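Local coordinates for monoamine oxidase regulatory protein, putative (Archaeoglobus fulgidus, PDB 1Q6W), which is a putative monoamine oxidase regulatory protein whose MaoC-like hot dog fold suggests a hydratase- or dehydratase-like activity on thioesters, at residues F47-T51 with F61-Q67; S91-G97 with L150-R156. One frame throughout, in Å; residues are numbered along the deposited sequence.

Interaction 1 of 2, residues F47-T51 with F61-Q67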
ATOM      1  N   PHE A  47      -6.425 -13.119   5.585  1.00 25.63           N
ATOM      2  CA  PHE A  47      -7.702 -12.633   6.094  1.00 28.74           C
ATOM      3  C   PHE A  47      -8.786 -13.401   5.327  1.00 28.74           C
ATOM      4  O   PHE A  47      -8.854 -13.344   4.097  1.00 27.05           O
ATOM      5  CB  PHE A  47      -7.834 -11.137   5.842  1.00 41.20           C
ATOM      6  CG  PHE A  47      -8.957 -10.503   6.597  1.00 45.16           C
ATOM      7  CD1 PHE A  47      -8.850 -10.287   7.961  1.00 43.39           C
ATOM      8  CD2 PHE A  47     -10.138 -10.161   5.950  1.00 48.09           C
ATOM      9  CE1 PHE A  47      -9.895  -9.744   8.670  1.00 44.77           C
ATOM     10  CE2 PHE A  47     -11.204  -9.609   6.667  1.00 49.93           C
ATOM     11  CZ  PHE A  47     -11.079  -9.403   8.025  1.00 47.22           C
ATOM     12  N   PRO A  48      -9.659 -14.113   6.054  1.00 27.90           N
ATOM     13  CA  PRO A  48     -10.739 -14.922   5.480  1.00 31.21           C
ATOM     14  C   PRO A  48     -11.624 -14.307   4.402  1.00 32.85           C
ATOM     15  O   PRO A  48     -12.161 -15.037   3.579  1.00 32.48           O
ATOM     16  CB  PRO A  48     -11.511 -15.387   6.711  1.00 20.89           C
ATOM     17  CG  PRO A  48     -11.275 -14.269   7.697  1.00 23.14           C
ATOM     18  CD  PRO A  48      -9.825 -13.965   7.512  1.00 22.64           C
ATOM     19  N   LEU A  49     -11.787 -12.985   4.389  1.00 32.15           N
ATOM     20  CA  LEU A  49     -12.621 -12.351   3.360  1.00 31.94           C
ATOM     21  C   LEU A  49     -11.966 -12.546   1.983  1.00 32.84           C
ATOM     22  O   LEU A  49     -12.635 -12.541   0.943  1.00 31.39           O
ATOM     23  CB  LEU A  49     -12.769 -10.849   3.634  1.00 32.25           C
ATOM     24  CG  LEU A  49     -14.033 -10.134   3.121  1.00 34.76           C
ATOM     25  CD1 LEU A  49     -13.737  -8.653   3.010  1.00 35.50           C
ATOM     26  CD2 LEU A  49     -14.494 -10.667   1.773  1.00 34.84           C
ATOM     27  N   HIS A  50     -10.649 -12.721   1.988  1.00 30.85           N
ATOM     28  CA  HIS A  50      -9.907 -12.887   0.755  1.00 32.36           C
ATOM     29  C   HIS A  50      -9.568 -14.340   0.441  1.00 32.29           C
ATOM     30  O   HIS A  50      -9.510 -14.725  -0.723  1.00 30.47           O
ATOM     31  CB  HIS A  50      -8.593 -12.103   0.811  1.00 32.44           C
ATOM     32  CG  HIS A  50      -8.741 -10.689   1.264  1.00 35.21           C
ATOM     33  ND1 HIS A  50      -9.531  -9.775   0.605  1.00 38.45           N
ATOM     34  CD2 HIS A  50      -8.199 -10.032   2.312  1.00 37.31           C
ATOM     35  CE1 HIS A  50      -9.470  -8.614   1.232  1.00 39.29           C
ATOM     36  NE2 HIS A  50      -8.666  -8.745   2.272  1.00 37.96           N
ATOM     37  N   THR A  51      -9.352 -15.156   1.466  1.00 24.76           N
ATOM     38  CA  THR A  51      -8.946 -16.525   1.211  1.00 28.39           C
ATOM     39  C   THR A  51      -9.736 -17.657   1.852  1.00 29.28           C
ATOM     40  O   THR A  51      -9.252 -18.789   1.938  1.00 27.56           O
ATOM     41  CB  THR A  51      -7.452 -16.695   1.564  1.00 36.10           C
ATOM     42  OG1 THR A  51      -7.227 -16.259   2.906  1.00 39.15           O
ATOM     43  CG2 THR A  51      -6.597 -15.856   0.636  1.00 37.53           C
ATOM     44  N   PHE A  61     -20.325  -9.050   1.096  1.00 43.80           N
ATOM     45  CA  PHE A  61     -19.872  -9.170  -0.287  1.00 39.99           C
ATOM     46  C   PHE A  61     -20.302 -10.486  -0.937  1.00 40.76           C
ATOM     47  O   PHE A  61     -20.385 -10.585  -2.169  1.00 41.66           O
ATOM     48  CB  PHE A  61     -18.352  -9.029  -0.360  1.00 24.06           C
ATOM     49  CG  PHE A  61     -17.823  -7.756   0.223  1.00 16.38           C
ATOM     50  CD1 PHE A  61     -17.248  -7.744   1.484  1.00 12.61           C
ATOM     51  CD2 PHE A  61     -17.880  -6.572  -0.503  1.00 15.33           C
ATOM     52  CE1 PHE A  61     -16.723  -6.563   2.031  1.00 13.79           C
ATOM     53  CE2 PHE A  61     -17.364  -5.381   0.028  1.00 16.57           C
ATOM     54  CZ  PHE A  61     -16.775  -5.381   1.316  1.00 13.80           C
ATOM     55  N   GLY A  62     -20.562 -11.498  -0.111  1.00 46.71           N
ATOM     56  CA  GLY A  62     -21.000 -12.782  -0.637  1.00 49.28           C
ATOM     57  C   GLY A  62     -19.925 -13.628  -1.283  1.00 51.33           C
ATOM     58  O   GLY A  62     -19.895 -14.834  -1.082  1.00 51.02           O
ATOM     59  N   LYS A  63     -19.065 -13.000  -2.082  1.00 50.47           N
ATOM     60  CA  LYS A  63     -17.960 -13.689  -2.751  1.00 48.98           C
ATOM     61  C   LYS A  63     -16.676 -13.142  -2.140  1.00 46.60           C
ATOM     62  O   LYS A  63     -16.694 -12.166  -1.393  1.00 44.42           O
ATOM     63  CB  LYS A  63     -17.941 -13.381  -4.258  1.00 39.63           C
ATOM     64  CG  LYS A  63     -19.161 -13.784  -5.036  1.00 44.22           C
ATOM     65  CD  LYS A  63     -19.202 -15.302  -5.273  1.00 53.96           C
ATOM     66  CE  LYS A  63     -20.398 -15.704  -6.164  1.00 59.01           C
ATOM     67  NZ  LYS A  63     -20.448 -17.165  -6.432  1.00 65.11           N
ATOM     68  N   PRO A  64     -15.543 -13.780  -2.434  1.00 45.80           N
ATOM     69  CA  PRO A  64     -14.298 -13.257  -1.865  1.00 43.89           C
ATOM     70  C   PRO A  64     -13.859 -12.086  -2.720  1.00 41.81           C
ATOM     71  O   PRO A  64     -14.238 -12.019  -3.883  1.00 42.89           O
ATOM     72  CB  PRO A  64     -13.350 -14.454  -1.940  1.00 36.48           C
ATOM     73  CG  PRO A  64     -13.895 -15.269  -3.053  1.00 36.89           C
ATOM     74  CD  PRO A  64     -15.382 -15.165  -2.904  1.00 35.52           C
ATOM     75  N   ILE A  65     -13.091 -11.160  -2.144  1.00 35.15           N
ATOM     76  CA  ILE A  65     -12.622  -9.981  -2.872  1.00 30.69           C
ATOM     77  C   ILE A  65     -11.112  -9.734  -2.723  1.00 30.83           C
ATOM     78  O   ILE A  65     -10.461 -10.238  -1.801  1.00 28.21           O
ATOM     79  CB  ILE A  65     -13.360  -8.696  -2.405  1.00 30.89           C
ATOM     80  CG1 ILE A  65     -13.041  -8.391  -0.935  1.00 31.67           C
ATOM     81  CG2 ILE A  65     -14.843  -8.860  -2.568  1.00 30.47           C
ATOM     82  CD1 ILE A  65     -13.612  -7.034  -0.445  1.00 29.37           C
ATOM     83  N   ALA A  66     -10.563  -8.932  -3.629  1.00 30.01           N
ATOM     84  CA  ALA A  66      -9.143  -8.630  -3.590  1.00 27.49           C
ATOM     85  C   ALA A  66      -8.789  -7.754  -2.405  1.00 27.08           C
ATOM     86  O   ALA A  66      -9.630  -7.031  -1.902  1.00 28.21           O
ATOM     87  CB  ALA A  66      -8.724  -7.945  -4.881  1.00 13.45           C
ATOM     88  N   GLN A  67      -7.541  -7.822  -1.960  1.00 25.36           N
ATOM     89  CA  GLN A  67      -7.108  -7.006  -0.850  1.00 23.58           C
ATOM     90  C   GLN A  67      -6.950  -5.582  -1.352  1.00 27.23           C
ATOM     91  O   GLN A  67      -6.490  -5.369  -2.469  1.00 30.06           O
ATOM     92  CB  GLN A  67      -5.776  -7.506  -0.293  1.00 17.91           C
ATOM     93  CG  GLN A  67      -5.795  -8.952   0.145  1.00 18.61           C
ATOM     94  CD  GLN A  67      -5.381  -9.920  -0.973  1.00 20.15           C
ATOM     95  OE1 GLN A  67      -5.745  -9.724  -2.146  1.00 19.06           O
ATOM     96  NE2 GLN A  67      -4.636 -10.977  -0.610  1.00 11.94           N
TER
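The His-50 imidazole is held at its rim and over one face by the chain entering helix 68-84. Its ND1 donates to Ile-65 O at 2.6 Å, with an N-H...O angle of 161°. The acceptor lies near the ring plane, but seen from the carbonyl the donor stands above the C=O plane. Gln-67 CG sits over the middle of one ring face, 3.5 Å from the centroid, in a CH-pi contact. The edge bond and the covered face together restrict rotation of the ring, which a CG anti to the carbonyl carbon (chi1 -49°) carries out to Ile-65 O and Gln-67. One residue earlier, Leu-49 O takes a weak bond from Ile-65 N at 3.4 Å and a CA-H...O contact from Pro-64 CA at 3.3 Å.

In this hot dog domain of the MaoC-like family, related to hydratases, the contact ties the short helix 48-51 to the loop before the long helix 68-84.

The apolar side is led by Leu-49. With CG anti to the backbone N (chi1 -153°), it brings CD1 to Phe-61 CE1 at 3.8 Å and to Ile-65 CD1 at 3.8 Å. Ile-65 CD1 also rests over the centre of the Phe-61 ring.

Behind the first shell, Gln-67 bends at chi2 and its NE2 bonds Ile-36 O in helix 33-43, anchoring the chain whose CG meets the imidazole. Ala-66 makes backbone hydrogen bonds with Val-107. Phe-61 also packs on Ile-93 of the second subunit.

Interaction 2 of 2, residues S91-G97 with L150-R156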
ATOM      1  N   SER A  91      16.070  10.795 -12.180  1.00 36.10           N
ATOM      2  CA  SER A  91      15.683  12.034 -11.500  1.00 34.04           C
ATOM      3  C   SER A  91      14.620  11.794 -10.428  1.00 35.44           C
ATOM      4  O   SER A  91      14.335  12.678  -9.618  1.00 33.48           O
ATOM      5  CB  SER A  91      15.164  13.041 -12.509  1.00 42.44           C
ATOM      6  OG  SER A  91      14.171  12.445 -13.316  1.00 46.17           O
ATOM      7  N   VAL A  92      14.020  10.601 -10.432  1.00 40.43           N
ATOM      8  CA  VAL A  92      13.015  10.250  -9.442  1.00 37.93           C
ATOM      9  C   VAL A  92      13.802   9.764  -8.234  1.00 40.10           C
ATOM     10  O   VAL A  92      14.227   8.616  -8.181  1.00 41.86           O
ATOM     11  CB  VAL A  92      12.083   9.125  -9.937  1.00 21.85           C
ATOM     12  CG1 VAL A  92      11.009   8.852  -8.908  1.00 21.92           C
ATOM     13  CG2 VAL A  92      11.433   9.525 -11.250  1.00 20.56           C
ATOM     14  N   ILE A  93      13.993  10.655  -7.270  1.00 41.39           N
ATOM     15  CA  ILE A  93      14.761  10.365  -6.072  1.00 42.39           C
ATOM     16  C   ILE A  93      14.126   9.427  -5.048  1.00 46.42           C
ATOM     17  O   ILE A  93      14.758   8.453  -4.612  1.00 47.64           O
ATOM     18  CB  ILE A  93      15.109  11.652  -5.338  1.00 41.44           C
ATOM     19  CG1 ILE A  93      15.917  12.564  -6.257  1.00 42.16           C
ATOM     20  CG2 ILE A  93      15.854  11.327  -4.060  1.00 39.24           C
ATOM     21  CD1 ILE A  93      16.121  13.952  -5.701  1.00 42.72           C
ATOM     22  N   ALA A  94      12.894   9.724  -4.643  1.00 41.05           N
ATOM     23  CA  ALA A  94      12.229   8.891  -3.646  1.00 40.75           C
ATOM     24  C   ALA A  94      10.713   8.984  -3.641  1.00 39.12           C
ATOM     25  O   ALA A  94      10.125   9.930  -4.167  1.00 35.67           O
ATOM     26  CB  ALA A  94      12.750   9.227  -2.254  1.00 39.59           C
ATOM     27  N   PHE A  95      10.105   7.963  -3.041  1.00 41.46           N
ATOM     28  CA  PHE A  95       8.670   7.875  -2.883  1.00 41.83           C
ATOM     29  C   PHE A  95       8.455   8.629  -1.575  1.00 44.57           C
ATOM     30  O   PHE A  95       8.796   8.133  -0.507  1.00 44.25           O
ATOM     31  CB  PHE A  95       8.256   6.414  -2.740  1.00 36.86           C
ATOM     32  CG  PHE A  95       6.783   6.181  -2.892  1.00 37.22           C
ATOM     33  CD1 PHE A  95       6.280   4.886  -3.002  1.00 36.44           C
ATOM     34  CD2 PHE A  95       5.886   7.250  -2.938  1.00 35.28           C
ATOM     35  CE1 PHE A  95       4.900   4.656  -3.160  1.00 35.00           C
ATOM     36  CE2 PHE A  95       4.521   7.031  -3.093  1.00 33.51           C
ATOM     37  CZ  PHE A  95       4.023   5.733  -3.207  1.00 33.01           C
ATOM     38  N   PHE A  96       7.916   9.839  -1.663  1.00 41.27           N
ATOM     39  CA  PHE A  96       7.709  10.658  -0.482  1.00 43.33           C
ATOM     40  C   PHE A  96       6.648  10.106   0.478  1.00 42.12           C
ATOM     41  O   PHE A  96       6.939   9.825   1.648  1.00 40.34           O
ATOM     42  CB  PHE A  96       7.339  12.081  -0.898  1.00 61.21           C
ATOM     43  CG  PHE A  96       7.887  13.123   0.011  1.00 68.86           C
ATOM     44  CD1 PHE A  96       9.258  13.369   0.048  1.00 71.63           C
ATOM     45  CD2 PHE A  96       7.052  13.824   0.869  1.00 71.59           C
ATOM     46  CE1 PHE A  96       9.796  14.300   0.933  1.00 75.66           C
ATOM     47  CE2 PHE A  96       7.576  14.761   1.762  1.00 76.78           C
ATOM     48  CZ  PHE A  96       8.954  15.001   1.796  1.00 77.41           C
ATOM     49  N   GLY A  97       5.418   9.961  -0.006  1.00 32.75           N
ATOM     50  CA  GLY A  97       4.369   9.448   0.845  1.00 33.22           C
ATOM     51  C   GLY A  97       3.056   9.246   0.110  1.00 35.57           C
ATOM     52  O   GLY A  97       2.937   9.526  -1.107  1.00 35.75           O
ATOM     53  N   LEU A 150      -3.937   9.690  -3.123  1.00 27.18           N
ATOM     54  CA  LEU A 150      -3.073  10.837  -3.328  1.00 30.54           C
ATOM     55  C   LEU A 150      -1.669  10.413  -2.885  1.00 32.45           C
ATOM     56  O   LEU A 150      -1.469  10.008  -1.742  1.00 28.46           O
ATOM     57  CB  LEU A 150      -3.576  11.994  -2.472  1.00 47.54           C
ATOM     58  CG  LEU A 150      -3.832  13.347  -3.120  1.00 47.53           C
ATOM     59  CD1 LEU A 150      -4.589  13.197  -4.424  1.00 43.87           C
ATOM     60  CD2 LEU A 150      -4.608  14.180  -2.135  1.00 46.96           C
ATOM     61  N   TYR A 151      -0.701  10.472  -3.795  1.00 26.67           N
ATOM     62  CA  TYR A 151       0.663  10.096  -3.440  1.00 30.76           C
ATOM     63  C   TYR A 151       1.634  11.117  -4.003  1.00 28.66           C
ATOM     64  O   TYR A 151       1.296  11.855  -4.938  1.00 30.35           O
ATOM     65  CB  TYR A 151       0.983   8.686  -3.961  1.00 27.93           C
ATOM     66  CG  TYR A 151       1.082   8.543  -5.470  1.00 30.79           C
ATOM     67  CD1 TYR A 151       2.321   8.619  -6.111  1.00 29.63           C
ATOM     68  CD2 TYR A 151      -0.056   8.302  -6.252  1.00 31.34           C
ATOM     69  CE1 TYR A 151       2.430   8.458  -7.484  1.00 33.49           C
ATOM     70  CE2 TYR A 151       0.047   8.136  -7.632  1.00 36.55           C
ATOM     71  CZ  TYR A 151       1.294   8.214  -8.245  1.00 36.68           C
ATOM     72  OH  TYR A 151       1.412   8.049  -9.606  1.00 40.72           O
ATOM     73  N   SER A 152       2.831  11.178  -3.436  1.00 43.69           N
ATOM     74  CA  SER A 152       3.809  12.146  -3.916  1.00 42.41           C
ATOM     75  C   SER A 152       5.224  11.605  -4.014  1.00 41.45           C
ATOM     76  O   SER A 152       5.639  10.759  -3.223  1.00 41.19           O
ATOM     77  CB  SER A 152       3.798  13.363  -3.015  1.00 39.04           C
ATOM     78  OG  SER A 152       4.012  12.944  -1.690  1.00 36.18           O
ATOM     79  N   ALA A 153       5.961  12.105  -4.999  1.00 39.45           N
ATOM     80  CA  ALA A 153       7.342  11.682  -5.212  1.00 39.97           C
ATOM     81  C   ALA A 153       8.278  12.884  -5.177  1.00 40.23           C
ATOM     82  O   ALA A 153       7.897  13.997  -5.527  1.00 40.57           O
ATOM     83  CB  ALA A 153       7.470  10.962  -6.550  1.00 20.94           C
ATOM     84  N   LEU A 154       9.503  12.659  -4.733  1.00 35.72           N
ATOM     85  CA  LEU A 154      10.487  13.725  -4.677  1.00 35.46           C
ATOM     86  C   LEU A 154      11.332  13.615  -5.956  1.00 36.16           C
ATOM     87  O   LEU A 154      12.041  12.628  -6.168  1.00 35.48           O
ATOM     88  CB  LEU A 154      11.350  13.561  -3.425  1.00 49.83           C
ATOM     89  CG  LEU A 154      12.277  14.706  -3.043  1.00 50.60           C
ATOM     90  CD1 LEU A 154      12.726  14.551  -1.614  1.00 48.46           C
ATOM     91  CD2 LEU A 154      13.462  14.707  -3.971  1.00 52.00           C
ATOM     92  N   ILE A 155      11.239  14.611  -6.829  1.00 57.88           N
ATOM     93  CA  ILE A 155      12.004  14.547  -8.064  1.00 62.22           C
ATOM     94  C   ILE A 155      13.015  15.684  -8.234  1.00 63.17           C
ATOM     95  O   ILE A 155      12.764  16.828  -7.872  1.00 61.79           O
ATOM     96  CB  ILE A 155      11.072  14.484  -9.299  1.00 63.45           C
ATOM     97  CG1 ILE A 155      10.461  15.842  -9.561  1.00 61.63           C
ATOM     98  CG2 ILE A 155       9.935  13.490  -9.055  1.00 56.38           C
ATOM     99  CD1 ILE A 155       9.549  15.839 -10.763  1.00 68.64           C
ATOM    100  N   ARG A 156      14.168  15.328  -8.785  1.00 41.67           N
ATOM    101  CA  ARG A 156      15.282  16.238  -9.029  1.00 45.68           C
ATOM    102  C   ARG A 156      14.980  17.413  -9.961  1.00 48.57           C
ATOM    103  O   ARG A 156      14.240  17.282 -10.936  1.00 48.32           O
ATOM    104  CB  ARG A 156      16.452  15.442  -9.608  1.00 65.06           C
ATOM    105  CG  ARG A 156      17.765  16.174  -9.621  1.00 65.96           C
ATOM    106  CD  ARG A 156      18.757  15.430  -8.765  1.00 67.00           C
ATOM    107  NE  ARG A 156      18.943  14.070  -9.259  1.00 70.61           N
ATOM    108  CZ  ARG A 156      19.426  13.070  -8.529  1.00 72.75           C
ATOM    109  NH1 ARG A 156      19.776  13.269  -7.261  1.00 75.40           N
ATOM    110  NH2 ARG A 156      19.562  11.870  -9.073  1.00 73.38           N
TER
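Two classic beta bulges fall within five residues of one strand: Ile-93 and Ala-94 sit opposite the single residue Leu-154, and Phe-96 and Gly-97 opposite Ser-152. They lie where strands 92-103 and 145-156 pair antiparallel in the hot dog sheet; the axes of segments 92-97 and 150-156 run 151° apart. At the first bulge Leu-154 O accepts from Ile-93 N at 3.0 Å and, weakly, from Ala-94 N; Leu-154 N returns a bond to Ala-94 O at 2.9 Å. At the second, Ser-152 O takes weak bonds from Phe-96 N and Gly-97 N, while Ser-152 N donates to Gly-97 O at 2.9 Å.

The extra residues turn Ile-93 and Phe-96 toward the neighbouring strand. Leu-154 has its CG swung away from its own N (chi1 -169°), which splits its methyls between Ile-93 CD1, met by CD2, and Phe-96 CE1, 3.9 Å from CD1. Ile-93 CG1 also lies over the rim of one face of the Arg-156 guanidinium. An alanine in place of Ile-93 loses CG1, CG2 and CD1, and would probably open a gap beside Leu-154 CD2 and bare the guanidinium face that CG1 overlies.

Tyr-151 packs on Leu-76 and Val-79 of helix 68-84, around which the sheet wraps, and Phe-95 meets the ring of Phe-103 of the second subunit. Within the strand pair, the Phe-95 ring turns its edge to Ser-152 O, which lies in the ring plane 3.5 Å from CD2.

Interaction 1 joins a short helix to a loop, interaction 2 two strands of the main sheet; their centres are about 32 Å apart, on opposite sides of the chain's centre. Both are partly buried, but interaction 2 lies nearer that centre, about 14 Å against about 20 Å. It buries 654 Å² and is knit by repeated backbone bonds, with side chains packing beside them, whereas the 341 Å² of 47-51 with 61-67 relies more on side chains, with an imidazole bonded to a main-chain carbonyl. Helix 68-84 relates them: 61-67 leads into it, and the sheet packs against it. Each contact also meets the second subunit, where Phe-47 touches Val-92 of the other chain.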